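Local coordinates for protein trehalose-6-phosphate phosphatase (Neosartorya fumigata, PDB 5DXN) that is a phosphatase of the HAD superfamily, with a Rossmann-like core domain that holds a magnesium ion at the carboxyl end of its parallel strands, at residues Leu22-Tyr27 with Glu210-Leu215. Sequence-based numbering, arbitrary orientation.
Sequences LFMFDY and EFVLCL. With MG (magnesium ion), chain B.
Phe23 and Phe25 turn their rings to the same face of the sheet as Phe211, Leu213 and Leu215, where two neighbouring parallel strands, 21-26 and 211-216, form the centre of the Rossmann-like HAD core. CZ of Phe23 lies 3.5 Å from CE2 of Phe211; the two ring planes lie obliquely, at 48°. CD2 of Leu213 spans the gap between the two phenylalanines, meeting each ring at its edge, near its plane, 3.7 Å from CE1 of Phe23 and 4.2 Å from CE1 of Phe25. Farther along, Phe25 and Leu215 run side by side in the same direction, and CD1 of Leu215 approaches CE1 of Phe25 to 3.4 Å.

Leu22, Met24, Val212 and Cys214 occupy the other face. A bend at chi3 (-74°) brings the methyl CE of Met24 to 3.9 Å from CG1 of Val212, while helix 190-199 packs on Leu22 and Met24, and helix 219-229 on Cys214. Five nearly straight backbone hydrogen bonds join the strands, from Leu22 N to Phe211 O through to Asp26 N with Leu215 O.

This last bond holds the backbone of Asp26 beside strand 211-216. Asp26 is probably the first aspartate of the HAD-type DxDx(T/V) motif. Asp28 O and Asp217 OD1 complete the magnesium site with three waters; Lys190 forms a salt bridge with Asp26 OD1, and Thr30 OG1 hydrogen-bonds to OD2. The carboxylate of Asp26, whose CG stands opposite the backbone N (chi1 174°), runs on in the direction of the chain, away from Leu215, and places OD2 2.0 Å from the magnesium ion, while OD1 accepts a hydrogen bond from a metal-bound water.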
loop_
_atom_site.group_PDB
_atom_site.type_symbol
_atom_site.label_atom_id
_atom_site.label_comp_id
_atom_site.label_asym_id
_atom_site.label_seq_id
_atom_site.Cartn_x
_atom_site.Cartn_y
_atom_site.Cartn_z
ATOM N N LEU A 22 14.878 -1.180 -4.143
ATOM C CA LEU A 22 13.448 -1.494 -4.062
ATOM C C LEU A 22 12.628 -0.210 -4.151
ATOM O O LEU A 22 12.862 0.743 -3.401
ATOM C CB LEU A 22 13.159 -2.244 -2.767
ATOM C CG LEU A 22 11.697 -2.465 -2.403
ATOM C CD1 LEU A 22 11.035 -3.333 -3.479
ATOM C CD2 LEU A 22 11.585 -3.124 -1.038
ATOM N N PHE A 23 11.672 -0.191 -5.068
ATOM C CA PHE A 23 10.762 0.947 -5.237
ATOM C C PHE A 23 9.342 0.521 -4.951
ATOM O O PHE A 23 8.859 -0.445 -5.550
ATOM C CB PHE A 23 10.833 1.500 -6.664
ATOM C CG PHE A 23 12.154 2.136 -7.005
ATOM C CD1 PHE A 23 12.321 3.501 -6.874
ATOM C CD2 PHE A 23 13.222 1.358 -7.432
ATOM C CE1 PHE A 23 13.539 4.099 -7.180
ATOM C CE2 PHE A 23 14.451 1.940 -7.725
ATOM C CZ PHE A 23 14.607 3.312 -7.608
ATOM N N MET A 24 8.651 1.253 -4.085
ATOM C CA MET A 24 7.242 0.953 -3.819
ATOM C C MET A 24 6.439 2.229 -4.025
ATOM O O MET A 24 6.561 3.192 -3.259
ATOM C CB MET A 24 7.077 0.380 -2.403
ATOM C CG MET A 24 7.831 -0.912 -2.222
ATOM S SD MET A 24 7.703 -1.675 -0.600
ATOM C CE MET A 24 8.741 -0.605 0.374
ATOM N N PHE A 25 5.659 2.260 -5.101
ATOM C CA PHE A 25 4.950 3.463 -5.509
ATOM C C PHE A 25 3.458 3.281 -5.361
ATOM O O PHE A 25 2.901 2.390 -5.998
ATOM C CB PHE A 25 5.194 3.798 -6.983
ATOM C CG PHE A 25 6.620 4.084 -7.344
ATOM C CD1 PHE A 25 7.435 4.814 -6.521
ATOM C CD2 PHE A 25 7.125 3.638 -8.538
ATOM C CE1 PHE A 25 8.770 5.078 -6.895
ATOM C CE2 PHE A 25 8.437 3.904 -8.920
ATOM C CZ PHE A 25 9.247 4.626 -8.105
ATOM N N ASP A 26 2.814 4.131 -4.572
ATOM C CA ASP A 26 1.371 4.337 -4.718
ATOM C C ASP A 26 1.110 4.921 -6.110
ATOM O O ASP A 26 1.994 5.573 -6.677
ATOM C CB ASP A 26 0.851 5.284 -3.624
ATOM C CG ASP A 26 -0.608 5.648 -3.813
ATOM O OD1 ASP A 26 -1.421 4.727 -3.955
ATOM O OD2 ASP A 26 -0.921 6.856 -3.830
ATOM N N TYR A 27 -0.080 4.681 -6.671
ATOM C CA TYR A 27 -0.416 5.250 -7.971
ATOM C C TYR A 27 -1.135 6.595 -7.871
ATOM O O TYR A 27 -0.545 7.638 -8.105
ATOM C CB TYR A 27 -1.278 4.282 -8.777
ATOM C CG TYR A 27 -1.581 4.848 -10.135
ATOM C CD1 TYR A 27 -0.568 5.014 -11.063
ATOM C CD2 TYR A 27 -2.860 5.247 -10.476
ATOM C CE1 TYR A 27 -0.826 5.549 -12.320
ATOM C CE2 TYR A 27 -3.132 5.780 -11.727
ATOM C CZ TYR A 27 -2.115 5.925 -12.639
ATOM O OH TYR A 27 -2.389 6.455 -13.876
ATOM N N GLU A 210 19.837 -2.074 -0.661
ATOM C CA GLU A 210 20.601 -0.988 -0.060
ATOM C C GLU A 210 19.995 0.364 -0.422
ATOM O O GLU A 210 20.495 1.412 -0.022
ATOM C CB GLU A 210 22.076 -1.088 -0.492
ATOM C CG GLU A 210 22.783 -2.290 0.153
ATOM C CD GLU A 210 24.072 -2.697 -0.557
ATOM O OE1 GLU A 210 24.104 -2.687 -1.805
ATOM O OE2 GLU A 210 25.053 -3.036 0.144
ATOM N N PHE A 211 18.869 0.330 -1.123
ATOM C CA PHE A 211 18.132 1.540 -1.502
ATOM C C PHE A 211 16.660 1.185 -1.554
ATOM O O PHE A 211 16.284 0.281 -2.287
ATOM C CB PHE A 211 18.596 2.074 -2.847
ATOM C CG PHE A 211 17.848 3.303 -3.352
ATOM C CD1 PHE A 211 18.377 4.566 -3.164
ATOM C CD2 PHE A 211 16.630 3.188 -4.015
ATOM C CE1 PHE A 211 17.729 5.695 -3.636
ATOM C CE2 PHE A 211 15.974 4.316 -4.503
ATOM C CZ PHE A 211 16.523 5.584 -4.296
ATOM N N VAL A 212 15.856 1.893 -0.781
ATOM C CA VAL A 212 14.404 1.707 -0.802
ATOM C C VAL A 212 13.748 3.070 -0.952
ATOM O O VAL A 212 14.047 3.980 -0.186
ATOM C CB VAL A 212 13.891 1.052 0.472
ATOM C CG1 VAL A 212 12.358 0.871 0.370
ATOM C CG2 VAL A 212 14.550 -0.274 0.704
ATOM N N LEU A 213 12.910 3.230 -1.963
ATOM C CA LEU A 213 12.151 4.465 -2.148
ATOM C C LEU A 213 10.681 4.130 -2.096
ATOM O O LEU A 213 10.184 3.312 -2.884
ATOM C CB LEU A 213 12.507 5.150 -3.482
ATOM C CG LEU A 213 11.679 6.385 -3.851
ATOM C CD1 LEU A 213 11.802 7.500 -2.738
ATOM C CD2 LEU A 213 12.082 6.936 -5.214
ATOM N N CYS A 214 9.987 4.752 -1.158
ATOM C CA CYS A 214 8.595 4.413 -0.912
ATOM C C CYS A 214 7.813 5.719 -0.943
ATOM O O CYS A 214 8.127 6.635 -0.183
ATOM C CB CYS A 214 8.480 3.695 0.424
ATOM S SG CYS A 214 6.782 3.349 0.872
ATOM N N LEU A 215 6.832 5.811 -1.842
ATOM C CA LEU A 215 6.132 7.060 -2.138
ATOM C C LEU A 215 4.622 6.920 -2.027
ATOM O O LEU A 215 4.058 5.974 -2.562
ATOM C CB LEU A 215 6.471 7.538 -3.561
ATOM C CG LEU A 215 7.834 8.180 -3.792
ATOM C CD1 LEU A 215 8.314 7.946 -5.199
ATOM C CD2 LEU A 215 7.695 9.667 -3.607
HETATM MG MG MG B . -2.692 7.689 -3.521
HETATM O O HOH W 1 -3.866 6.137 -4.245
HETATM O O HOH W 2 -2.829 6.892 -1.656
HETATM O O HOH W 3 -4.384 8.912 -3.223
#